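Local atomic coordinates of metallophosphoesterase (Clostridium thermocellum, PDB entry 4J6O), a protein that probably hydrolyses phosphate esters, including 2',3'-phosphates, with the help of manganese, as the phosphatase domain of the bacterial RNA-repair enzyme Pnkp. Residues A[13-18]-A[56-61]. Numbering follows the deposited sequence.
Sequences PFDIIG and EGRKVL
The guanidinium of Arg-58 has Pro-13 CB over one face, toward the rim, 3.3 Å from Arg-58 CZ, while the carboxylate of Asp-15 sits at its edge. The two charged planes are 22° apart, and the grip is side-on. Arg-58 NE reaches Asp-15 OD2 on the syn side at 3.1 Å, nearly in the guanidinium plane; Arg-58 NH1 comes to Asp-15 OD1 from above the carboxylate plane. A bend at chi3 (70°) lays the guanidinium over Pro-13 and beside Asp-15, where NH1 also makes a weak bond to Phe-14 O. The pair is not isolated: Tyr-36 OH bonds Asp-15 OD2, and Glu-240 forms a salt bridge with Arg-58 NH2.

The other flat group, the Phe-14 ring, takes Leu-61 CD1 over one face in a CH-pi contact, 4.0 Å from the ring centroid, and has Lys-59 O near its plane at the edge. Strands 14-17 and 59-61 are parallel neighbours in one of the two mixed sheets that pack together in the calcineurin-like phosphoesterase fold, with helix 24-33 in the connection between them. The C-terminal ends of both strands lead into the metal site: Asp-19 and His-21 follow the one, Asp-65 the other, and all three bind manganese. Lys-59 O accepts Asp-15 N at 2.8 Å, Asp-15 O accepts Leu-61 N at 2.8 Å, and Leu-61 O accepts Ile-17 N. Where the pairing starts, Pro-13 O takes both Lys-59 N and a water that also donates to Gly-57 O.

Leu-61 CD1 also meets Ile-16 CG1, and Phe-14, Ile-16 and Leu-61 together face strand 151-154 of the second sheet. On the opposite face, Ile-17 CD1 touches Val-60 CG1 at 3.8 Å, and both side chains pack on Leu-31 of helix 24-33.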
ATOM      1  N   PRO A  13       4.332   0.390  18.381  1.00 36.75           N
ATOM      2  CA  PRO A  13       3.238   0.951  17.564  1.00 34.78           C
ATOM      3  C   PRO A  13       3.488   1.072  16.064  1.00 37.15           C
ATOM      4  O   PRO A  13       4.649   1.180  15.668  1.00 35.65           O
ATOM      5  CB  PRO A  13       3.117   2.387  18.089  1.00 35.91           C
ATOM      6  CG  PRO A  13       3.554   2.273  19.524  1.00 36.27           C
ATOM      7  CD  PRO A  13       4.694   1.280  19.495  1.00 37.14           C
ATOM      8  N   PHE A  14       2.413   1.103  15.275  1.00 27.93           N
ATOM      9  CA  PHE A  14       2.557   1.206  13.813  1.00 25.63           C
ATOM     10  C   PHE A  14       1.699   2.337  13.328  1.00 23.01           C
ATOM     11  O   PHE A  14       0.664   2.637  13.914  1.00 28.13           O
ATOM     12  CB  PHE A  14       2.007  -0.046  13.106  1.00 24.45           C
ATOM     13  CG  PHE A  14       2.674  -1.311  13.510  1.00 23.67           C
ATOM     14  CD1 PHE A  14       3.982  -1.547  13.164  1.00 23.71           C
ATOM     15  CD2 PHE A  14       1.974  -2.281  14.237  1.00 27.18           C
ATOM     16  CE1 PHE A  14       4.595  -2.735  13.518  1.00 32.00           C
ATOM     17  CE2 PHE A  14       2.562  -3.479  14.564  1.00 28.43           C
ATOM     18  CZ  PHE A  14       3.882  -3.709  14.246  1.00 28.22           C
ATOM     19  N   ASP A  15       2.138   2.979  12.250  1.00 25.28           N
ATOM     20  CA  ASP A  15       1.289   3.922  11.537  1.00 21.51           C
ATOM     21  C   ASP A  15       1.125   3.352  10.162  1.00 17.78           C
ATOM     22  O   ASP A  15       2.119   3.110   9.458  1.00 20.03           O
ATOM     23  CB  ASP A  15       1.944   5.292  11.530  1.00 23.60           C
ATOM     24  CG  ASP A  15       2.066   5.847  12.938  1.00 25.89           C
ATOM     25  OD1 ASP A  15       1.054   5.868  13.649  1.00 24.45           O
ATOM     26  OD2 ASP A  15       3.180   6.228  13.317  1.00 27.35           O
ATOM     27  N   ILE A  16      -0.120   3.027   9.855  1.00 17.88           N
ATOM     28  CA  ILE A  16      -0.443   2.209   8.667  1.00 18.37           C
ATOM     29  C   ILE A  16      -1.004   3.129   7.593  1.00 16.17           C
ATOM     30  O   ILE A  16      -1.936   3.888   7.864  1.00 17.91           O
ATOM     31  CB  ILE A  16      -1.479   1.124   9.023  1.00 17.00           C
ATOM     32  CG1 ILE A  16      -1.000   0.292  10.224  1.00 24.41           C
ATOM     33  CG2 ILE A  16      -1.728   0.214   7.793  1.00 16.92           C
ATOM     34  CD1 ILE A  16      -2.053  -0.627  10.762  1.00 23.10           C
ATOM     35  N   ILE A  17      -0.391   3.141   6.400  1.00 16.70           N
ATOM     36  CA  ILE A  17      -0.683   4.233   5.432  1.00 16.20           C
ATOM     37  C   ILE A  17      -1.267   3.592   4.152  1.00 17.47           C
ATOM     38  O   ILE A  17      -0.732   2.596   3.639  1.00 17.52           O
ATOM     39  CB  ILE A  17       0.588   5.019   5.097  1.00 16.35           C
ATOM     40  CG1 ILE A  17       1.031   5.805   6.359  1.00 19.77           C
ATOM     41  CG2 ILE A  17       0.329   6.056   4.001  1.00 18.87           C
ATOM     42  CD1 ILE A  17       2.301   6.567   6.240  1.00 23.29           C
ATOM     43  N   GLY A  18      -2.341   4.193   3.633  1.00 17.49           N
ATOM     44  CA  GLY A  18      -3.021   3.675   2.442  1.00 17.51           C
ATOM     45  C   GLY A  18      -2.341   4.091   1.144  1.00 15.15           C
ATOM     46  O   GLY A  18      -1.201   4.531   1.108  1.00 19.59           O
ATOM     47  N   GLU A  56       9.678   8.316  19.196  1.00 38.88           N
ATOM     48  CA  GLU A  56       8.966   7.354  20.033  1.00 34.35           C
ATOM     49  C   GLU A  56       9.123   5.906  19.521  1.00 43.39           C
ATOM     50  O   GLU A  56       8.468   4.984  20.025  1.00 41.20           O
ATOM     51  CB  GLU A  56       7.497   7.740  20.150  1.00 42.63           C
ATOM     52  CG  GLU A  56       7.259   9.153  20.685  1.00 38.95           C
ATOM     53  CD  GLU A  56       5.779   9.546  20.620  1.00 83.29           C
ATOM     54  OE1 GLU A  56       4.980   8.860  19.923  1.00 50.71           O
ATOM     55  OE2 GLU A  56       5.408  10.538  21.283  1.00 67.89           O
ATOM     56  N   GLY A  57       9.977   5.716  18.518  1.00 39.97           N
ATOM     57  CA  GLY A  57      10.223   4.398  17.972  1.00 34.35           C
ATOM     58  C   GLY A  57       9.046   3.751  17.216  1.00 54.23           C
ATOM     59  O   GLY A  57       8.936   2.513  17.123  1.00 37.16           O
ATOM     60  N   ARG A  58       8.148   4.578  16.696  1.00 33.95           N
ATOM     61  CA  ARG A  58       7.015   4.077  15.906  1.00 36.43           C
ATOM     62  C   ARG A  58       7.519   3.598  14.562  1.00 30.53           C
ATOM     63  O   ARG A  58       8.577   4.024  14.114  1.00 30.15           O
ATOM     64  CB  ARG A  58       5.963   5.172  15.721  1.00 30.28           C
ATOM     65  CG  ARG A  58       5.436   5.687  17.048  1.00 29.15           C
ATOM     66  CD  ARG A  58       4.241   6.609  16.834  1.00 30.61           C
ATOM     67  NE  ARG A  58       3.044   5.886  16.372  1.00 27.70           N
ATOM     68  CZ  ARG A  58       2.077   5.389  17.149  1.00 31.81           C
ATOM     69  NH1 ARG A  58       1.029   4.806  16.556  1.00 27.91           N
ATOM     70  NH2 ARG A  58       2.123   5.531  18.508  1.00 30.57           N
ATOM     71  N   LYS A  59       6.758   2.693  13.942  1.00 26.43           N
ATOM     72  CA  LYS A  59       7.116   2.100  12.630  1.00 24.25           C
ATOM     73  C   LYS A  59       5.954   2.277  11.684  1.00 24.47           C
ATOM     74  O   LYS A  59       4.844   2.326  12.115  1.00 24.82           O
ATOM     75  CB  LYS A  59       7.485   0.630  12.754  1.00 26.86           C
ATOM     76  CG  LYS A  59       8.757   0.422  13.623  1.00 29.32           C
ATOM     77  CD  LYS A  59       9.336  -0.961  13.383  1.00 37.66           C
ATOM     78  CE  LYS A  59      10.590  -1.112  14.275  1.00 48.26           C
ATOM     79  NZ  LYS A  59      11.321  -2.376  14.025  1.00 58.07           N
ATOM     80  N   VAL A  60       6.254   2.378  10.402  1.00 22.89           N
ATOM     81  CA  VAL A  60       5.237   2.569   9.372  1.00 20.13           C
ATOM     82  C   VAL A  60       4.970   1.242   8.664  1.00 20.81           C
ATOM     83  O   VAL A  60       5.909   0.499   8.302  1.00 23.48           O
ATOM     84  CB  VAL A  60       5.690   3.592   8.305  1.00 21.44           C
ATOM     85  CG1 VAL A  60       4.597   3.704   7.171  1.00 19.74           C
ATOM     86  CG2 VAL A  60       5.943   4.964   8.909  1.00 25.41           C
ATOM     87  N   LEU A  61       3.696   1.009   8.368  1.00 18.95           N
ATOM     88  CA  LEU A  61       3.314  -0.131   7.522  1.00 17.48           C
ATOM     89  C   LEU A  61       2.620   0.408   6.289  1.00 19.02           C
ATOM     90  O   LEU A  61       1.569   1.022   6.414  1.00 18.54           O
ATOM     91  CB  LEU A  61       2.345  -1.050   8.277  1.00 20.92           C
ATOM     92  CG  LEU A  61       2.858  -1.620   9.594  1.00 22.64           C
ATOM     93  CD1 LEU A  61       1.741  -2.493  10.177  1.00 26.55           C
ATOM     94  CD2 LEU A  61       4.135  -2.435   9.426  1.00 24.90           C
TER
HETATM   95  O   HOH W   1       7.267   0.331  16.424  1.00 43.13           O